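Local coordinates for peptidase M28 (Shewanella amazonensis SB2B, PDB 3IIB), which probably cleaves small peptides as a zinc-dependent carboxypeptidase or dipeptidase of peptidase family M28, at residues I26-V34 and V46-K54; L90-T101 and A195-D205. All coordinates share one frame; numbering follows the deposited sequence.

Contact 1 of 2, residues I26-V34 and V46-K54; sequences IVESLTVEV and VAVDWAIAK
W50 of helix 42-57 pushes its indole as a knob into a hole formed by I26, S29, L30 and E33 of helix 22-33, pinning together an antiparallel helical hairpin whose segment axes approach to 10.7 Å. From CB to its tip the side chain meets a new partner at almost every step. W50 CB rests on V34 CG2 at 3.6 Å, and W50 CG meets the same methyl; the other methyl of V34, CG1, turns to the CB of A47. With CG anti to the backbone N (chi1 165°), the ring crosses the gap to helix 22-33. W50 CD1 comes edge-on to E33 OE1, 3.6 Å away, the carboxylate standing 74° from the ring plane. Next, W50 NE1 donates to S29 OG at 2.9 Å; this bond is nearly straight (169°) and lies in the ring plane, which fixes the indole's rotation. On the benzo side, CZ2 and CH2 press on L30 CB, while CH2 also meets I26 CG2. L30 CD1 sits over one face, 3.8 Å from the six-membered ring centroid of W50, a CH-pi contact; K54 CB lies over the opposite face. A leucine at W50 would probably leave S29 OG without its indole donor and open a gap beside L30.

S29 OG is a hub: it also accepts from K54 NZ at 3.2 Å and donates to E33 OE2, meeting it from above the carboxylate plane. Bends at chi2 and chi3 bring the lysine amine to this spot. R215 of the second subunit forms a salt bridge with E33, so the polar rim borders the dimer interface, while I26 backs onto helix 267-285. One water closes the rim, donating to E33 OE1 at 2.7 Å and accepting from K54 NZ at 3.0 Å.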
# COMPACT_ATOMS: atom_id res chain seq x y z
N ILE A 26 8.81 -17.98 -14.35
CA ILE A 26 7.97 -17.55 -15.47
C ILE A 26 7.28 -16.23 -15.09
O ILE A 26 7.24 -15.28 -15.90
CB ILE A 26 6.95 -18.61 -15.89
CG1 ILE A 26 7.67 -19.80 -16.54
CG2 ILE A 26 6.01 -18.03 -16.90
CD1 ILE A 26 6.79 -21.01 -16.77
N VAL A 27 6.77 -16.14 -13.88
CA VAL A 27 6.09 -14.90 -13.48
C VAL A 27 7.08 -13.74 -13.23
O VAL A 27 6.77 -12.55 -13.53
CB VAL A 27 5.07 -15.06 -12.32
CG1 VAL A 27 5.71 -15.55 -11.03
CG2 VAL A 27 4.33 -13.71 -12.09
N GLU A 28 8.28 -14.08 -12.76
CA GLU A 28 9.34 -13.05 -12.64
C GLU A 28 9.64 -12.52 -14.05
O GLU A 28 9.76 -11.33 -14.25
CB GLU A 28 10.59 -13.62 -12.00
CG GLU A 28 11.65 -12.61 -11.63
CD GLU A 28 12.62 -12.27 -12.77
OE1 GLU A 28 12.58 -12.87 -13.86
OE2 GLU A 28 13.46 -11.37 -12.55
N SER A 29 9.72 -13.44 -15.01
CA SER A 29 10.05 -13.05 -16.38
C SER A 29 9.01 -12.10 -16.98
O SER A 29 9.33 -11.08 -17.59
CB SER A 29 10.24 -14.30 -17.20
OG SER A 29 10.53 -13.96 -18.56
N LEU A 30 7.74 -12.46 -16.77
CA LEU A 30 6.64 -11.71 -17.34
C LEU A 30 6.56 -10.32 -16.71
O LEU A 30 6.47 -9.29 -17.41
CB LEU A 30 5.32 -12.48 -17.14
CG LEU A 30 4.00 -11.83 -17.61
CD1 LEU A 30 4.00 -11.35 -19.06
CD2 LEU A 30 2.81 -12.80 -17.32
N THR A 31 6.62 -10.29 -15.38
CA THR A 31 6.46 -9.01 -14.67
C THR A 31 7.65 -8.07 -14.91
O THR A 31 7.46 -6.85 -14.97
CB THR A 31 6.19 -9.18 -13.17
OG1 THR A 31 7.26 -9.95 -12.58
CG2 THR A 31 4.85 -9.90 -12.92
N VAL A 32 8.85 -8.61 -15.08
CA VAL A 32 10.04 -7.77 -15.35
C VAL A 32 10.17 -7.38 -16.82
O VAL A 32 10.38 -6.21 -17.13
CB VAL A 32 11.33 -8.47 -14.88
CG1 VAL A 32 12.61 -7.64 -15.29
CG2 VAL A 32 11.28 -8.74 -13.37
N GLU A 33 10.01 -8.36 -17.73
CA GLU A 33 10.32 -8.14 -19.15
C GLU A 33 9.14 -7.53 -19.97
O GLU A 33 9.34 -7.09 -21.10
CB GLU A 33 10.78 -9.43 -19.79
CG GLU A 33 12.02 -10.08 -19.11
CD GLU A 33 12.24 -11.51 -19.56
OE1 GLU A 33 11.89 -11.79 -20.72
OE2 GLU A 33 12.65 -12.38 -18.74
N VAL A 34 7.96 -7.53 -19.37
CA VAL A 34 6.77 -6.91 -19.92
C VAL A 34 6.19 -5.93 -18.96
O VAL A 34 6.00 -4.77 -19.34
CB VAL A 34 5.70 -7.97 -20.30
CG1 VAL A 34 4.50 -7.34 -21.04
CG2 VAL A 34 6.34 -9.06 -21.16
N VAL A 46 3.77 -6.60 -26.77
CA VAL A 46 4.96 -7.02 -25.98
C VAL A 46 4.71 -8.30 -25.20
O VAL A 46 5.56 -9.19 -25.23
CB VAL A 46 5.51 -5.87 -25.09
CG1 VAL A 46 6.71 -6.32 -24.23
CG2 VAL A 46 5.86 -4.61 -25.99
N ALA A 47 3.55 -8.41 -24.55
CA ALA A 47 3.21 -9.59 -23.77
C ALA A 47 3.01 -10.81 -24.68
O ALA A 47 3.49 -11.92 -24.38
CB ALA A 47 1.97 -9.33 -22.92
N VAL A 48 2.32 -10.60 -25.82
CA VAL A 48 2.12 -11.69 -26.77
C VAL A 48 3.49 -12.22 -27.29
O VAL A 48 3.70 -13.44 -27.34
CB VAL A 48 1.15 -11.26 -27.94
CG1 VAL A 48 1.24 -12.22 -29.13
CG2 VAL A 48 -0.28 -11.09 -27.38
N ASP A 49 4.38 -11.30 -27.67
CA ASP A 49 5.66 -11.69 -28.24
C ASP A 49 6.46 -12.42 -27.15
O ASP A 49 7.10 -13.44 -27.40
CB ASP A 49 6.40 -10.49 -28.80
CG ASP A 49 5.78 -9.98 -30.10
OD1 ASP A 49 5.01 -10.74 -30.70
OD2 ASP A 49 6.05 -8.83 -30.48
N TRP A 50 6.33 -11.93 -25.91
CA TRP A 50 7.05 -12.55 -24.78
C TRP A 50 6.57 -13.99 -24.60
O TRP A 50 7.38 -14.88 -24.37
CB TRP A 50 6.86 -11.73 -23.51
CG TRP A 50 7.26 -12.49 -22.26
CD1 TRP A 50 8.48 -12.47 -21.66
CD2 TRP A 50 6.45 -13.39 -21.50
NE1 TRP A 50 8.48 -13.30 -20.57
CE2 TRP A 50 7.23 -13.86 -20.43
CE3 TRP A 50 5.10 -13.80 -21.59
CZ2 TRP A 50 6.74 -14.77 -19.49
CZ3 TRP A 50 4.61 -14.71 -20.65
CH2 TRP A 50 5.44 -15.19 -19.61
N ALA A 51 5.27 -14.19 -24.68
CA ALA A 51 4.64 -15.50 -24.40
C ALA A 51 4.98 -16.49 -25.49
O ALA A 51 5.35 -17.62 -25.22
CB ALA A 51 3.12 -15.32 -24.24
N ILE A 52 4.93 -16.04 -26.74
CA ILE A 52 5.35 -16.89 -27.86
C ILE A 52 6.81 -17.38 -27.67
O ILE A 52 7.11 -18.60 -27.76
CB ILE A 52 5.11 -16.15 -29.22
CG1 ILE A 52 3.61 -15.98 -29.54
CG2 ILE A 52 5.73 -16.91 -30.35
CD1 ILE A 52 2.90 -17.30 -29.89
N ALA A 53 7.71 -16.44 -27.38
CA ALA A 53 9.12 -16.75 -27.23
C ALA A 53 9.29 -17.70 -26.03
O ALA A 53 10.07 -18.64 -26.10
CB ALA A 53 9.96 -15.45 -27.03
N LYS A 54 8.56 -17.43 -24.96
CA LYS A 54 8.71 -18.22 -23.76
C LYS A 54 8.28 -19.62 -24.00
O LYS A 54 8.96 -20.57 -23.60
CB LYS A 54 7.93 -17.59 -22.59
CG LYS A 54 8.08 -18.32 -21.25
CD LYS A 54 9.52 -18.21 -20.72
CE LYS A 54 9.96 -16.77 -20.45
NZ LYS A 54 11.35 -16.71 -19.88
O HOH W 1 11.82 -14.32 -21.61
O HOH W 2 13.77 -14.66 -18.83

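Contact 2 of 2, residues L90-T101 and A195-D205; sequences LVVTALGGSIAT and AIPAAAISNPD
V92 and I201 face each other on one side of the sheet, CG2 to CG2, in a non-hydrogen-bonded antiparallel pair, while T93 and A200 point to the other side as the hydrogen-bonded pair joined by T93 N to A200 O and A200 N to T93 O. V92 CG2 stands anti to the backbone N and leans diagonally onto A199 CB, the two carbons 3.3 Å apart, closer than such atoms usually come. L95, one residue past the strand, sets its two methyls along its neighbour: CD1 meets A198 CB, and L95 CD2 meets A200 CB at 3.8 Å.

After the type II turn L95-S98 the chain comes back alongside. S98 OG accepts from A198 N at 2.9 Å and donates to I99 O in the carbonyl plane, on a lone pair. I99 lays CG2 against A195 CB and CD1 against P197 CD, and T101 CG2 presses on P197 CB and CG, 3.6 Å from each.

At the other end D205 is gripped from both faces of its carboxylate. V91 N donates to D205 OD2 at 2.9 Å from one side and S202 OG reaches that oxygen from the other, with R180 adding a salt bridge. L90 CD2 lies against D205 OD1. S202 OG also accepts from D205 N, making S202 the N-cap of helix 203-213. The whole is an antiparallel strand pair within the large mixed sheet, strand 198-201 running between 88-94 and the parallel strand 168-172 and leading straight into a capped helix.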
# COMPACT_ATOMS: atom_id res chain seq x y z
N LEU A 90 -7.08 13.29 -2.32
CA LEU A 90 -7.54 11.93 -2.49
C LEU A 90 -6.60 11.14 -3.42
O LEU A 90 -5.85 11.73 -4.22
CB LEU A 90 -8.95 11.94 -3.05
CG LEU A 90 -10.03 12.65 -2.25
CD1 LEU A 90 -11.26 12.89 -3.13
CD2 LEU A 90 -10.41 11.90 -0.94
N VAL A 91 -6.63 9.82 -3.29
CA VAL A 91 -5.87 8.93 -4.17
C VAL A 91 -6.98 8.20 -4.96
O VAL A 91 -7.85 7.55 -4.39
CB VAL A 91 -4.95 7.93 -3.43
CG1 VAL A 91 -4.53 6.78 -4.35
CG2 VAL A 91 -3.66 8.68 -2.87
N VAL A 92 -6.95 8.42 -6.25
CA VAL A 92 -8.05 8.06 -7.13
C VAL A 92 -7.47 7.37 -8.35
O VAL A 92 -6.33 7.65 -8.74
CB VAL A 92 -8.87 9.32 -7.53
CG1 VAL A 92 -8.06 10.28 -8.39
CG2 VAL A 92 -10.15 8.96 -8.25
N THR A 93 -8.28 6.55 -9.00
CA THR A 93 -7.97 6.09 -10.34
C THR A 93 -9.25 5.98 -11.17
O THR A 93 -10.32 5.66 -10.65
CB THR A 93 -7.21 4.74 -10.30
OG1 THR A 93 -6.60 4.51 -11.58
CG2 THR A 93 -8.15 3.61 -9.93
N ALA A 94 -9.14 6.22 -12.47
CA ALA A 94 -10.28 6.08 -13.36
C ALA A 94 -10.68 4.60 -13.38
O ALA A 94 -9.82 3.69 -13.36
CB ALA A 94 -9.89 6.53 -14.81
N LEU A 95 -11.99 4.37 -13.46
CA LEU A 95 -12.50 3.06 -13.82
C LEU A 95 -12.18 2.81 -15.28
O LEU A 95 -12.17 3.72 -16.09
CB LEU A 95 -14.00 2.94 -13.53
CG LEU A 95 -14.37 3.17 -12.06
CD1 LEU A 95 -15.89 2.84 -11.84
CD2 LEU A 95 -13.47 2.38 -11.11
N GLY A 96 -11.88 1.54 -15.60
CA GLY A 96 -11.52 1.16 -16.95
C GLY A 96 -12.59 1.50 -17.95
O GLY A 96 -13.70 1.03 -17.86
N GLY A 97 -12.24 2.30 -18.93
CA GLY A 97 -13.18 2.76 -19.92
C GLY A 97 -13.83 4.11 -19.62
O GLY A 97 -14.56 4.61 -20.48
N SER A 98 -13.54 4.72 -18.47
CA SER A 98 -14.14 6.02 -18.15
C SER A 98 -13.81 7.04 -19.22
O SER A 98 -12.68 7.12 -19.72
CB SER A 98 -13.61 6.58 -16.80
OG SER A 98 -14.27 7.80 -16.50
N ILE A 99 -14.78 7.90 -19.53
CA ILE A 99 -14.51 9.09 -20.27
C ILE A 99 -13.73 10.06 -19.37
O ILE A 99 -13.70 9.93 -18.16
CB ILE A 99 -15.83 9.78 -20.77
CG1 ILE A 99 -16.72 10.25 -19.61
CG2 ILE A 99 -16.63 8.81 -21.67
CD1 ILE A 99 -17.79 11.32 -20.04
N ALA A 100 -13.11 11.04 -20.01
CA ALA A 100 -12.40 12.10 -19.32
C ALA A 100 -13.41 13.05 -18.70
O ALA A 100 -14.56 13.17 -19.20
CB ALA A 100 -11.47 12.89 -20.30
N THR A 101 -12.98 13.78 -17.68
CA THR A 101 -13.77 14.90 -17.10
C THR A 101 -13.74 16.06 -18.06
O THR A 101 -12.85 16.10 -18.90
CB THR A 101 -13.21 15.31 -15.76
OG1 THR A 101 -11.79 15.48 -15.88
CG2 THR A 101 -13.53 14.22 -14.71
N ALA A 195 -22.79 9.06 -20.81
CA ALA A 195 -21.55 8.62 -20.18
C ALA A 195 -21.02 9.72 -19.27
O ALA A 195 -21.03 10.91 -19.62
CB ALA A 195 -20.48 8.25 -21.25
N ILE A 196 -20.66 9.34 -18.04
CA ILE A 196 -20.08 10.29 -17.10
C ILE A 196 -18.72 9.76 -16.57
O ILE A 196 -18.49 8.56 -16.54
CB ILE A 196 -21.06 10.60 -15.92
CG1 ILE A 196 -21.36 9.33 -15.14
CG2 ILE A 196 -22.33 11.39 -16.45
CD1 ILE A 196 -22.11 9.56 -13.77
N PRO A 197 -17.82 10.68 -16.17
CA PRO A 197 -16.56 10.27 -15.55
C PRO A 197 -16.78 9.42 -14.31
O PRO A 197 -17.68 9.68 -13.52
CB PRO A 197 -15.89 11.59 -15.18
CG PRO A 197 -16.56 12.61 -15.94
CD PRO A 197 -17.95 12.14 -16.19
N ALA A 198 -15.93 8.41 -14.14
CA ALA A 198 -16.12 7.37 -13.14
C ALA A 198 -14.75 6.97 -12.60
O ALA A 198 -13.89 6.61 -13.38
CB ALA A 198 -16.79 6.14 -13.77
N ALA A 199 -14.58 7.04 -11.27
CA ALA A 199 -13.31 6.78 -10.62
C ALA A 199 -13.53 6.01 -9.33
O ALA A 199 -14.61 6.05 -8.75
CB ALA A 199 -12.61 8.09 -10.33
N ALA A 200 -12.50 5.29 -8.92
CA ALA A 200 -12.42 4.64 -7.61
C ALA A 200 -11.43 5.40 -6.74
O ALA A 200 -10.38 5.84 -7.22
CB ALA A 200 -12.00 3.19 -7.75
N ILE A 201 -11.76 5.53 -5.45
CA ILE A 201 -10.87 6.13 -4.48
C ILE A 201 -10.43 5.05 -3.51
O ILE A 201 -11.05 3.98 -3.43
CB ILE A 201 -11.48 7.34 -3.75
CG1 ILE A 201 -12.65 6.92 -2.82
CG2 ILE A 201 -11.87 8.42 -4.74
CD1 ILE A 201 -13.39 8.10 -2.14
N SER A 202 -9.29 5.29 -2.86
CA SER A 202 -8.75 4.31 -1.94
C SER A 202 -9.71 4.12 -0.80
O SER A 202 -10.50 5.00 -0.48
CB SER A 202 -7.36 4.69 -1.38
OG SER A 202 -7.42 5.74 -0.42
N ASN A 203 -9.62 2.96 -0.17
CA ASN A 203 -10.39 2.69 1.04
C ASN A 203 -10.22 3.73 2.17
O ASN A 203 -11.22 4.21 2.67
CB ASN A 203 -10.14 1.25 1.46
CG ASN A 203 -11.12 0.29 0.81
OD1 ASN A 203 -12.29 0.23 1.19
ND2 ASN A 203 -10.68 -0.35 -0.27
N PRO A 204 -8.96 4.16 2.49
CA PRO A 204 -8.81 5.23 3.51
C PRO A 204 -9.49 6.54 3.08
O PRO A 204 -10.05 7.25 3.89
CB PRO A 204 -7.29 5.37 3.63
CG PRO A 204 -6.79 3.95 3.30
CD PRO A 204 -7.66 3.55 2.15
N ASP A 205 -9.46 6.84 1.78
CA ASP A 205 -10.12 8.06 1.32
C ASP A 205 -11.66 8.00 1.46
O ASP A 205 -12.32 8.99 1.78
CB ASP A 205 -9.72 8.34 -0.14
CG ASP A 205 -8.31 8.82 -0.26
OD1 ASP A 205 -7.98 9.84 0.39
OD2 ASP A 205 -7.54 8.18 -1.02

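Both contacts are mainly buried, yet they hold different elements: contact 1 joins two successive helices, contact 2 a strand pair and its flanking turns, distant in sequence. Their nearest atoms are about 17 Å apart, so they do not touch, although side chains of helix 42-57 and of contact 2 both rest on strands 62-84 and 220-242 of the large sheet. Contact 1 relies on side chains, with an aromatic centre and a charged, watered rim beside the second subunit; contact 2 relies largely on backbone hydrogen bonds and small alanines. Each comes within about 10 Å of a zinc ligand, L30 about 9 Å from H257 and T93 about 8 Å from H402, between side chains.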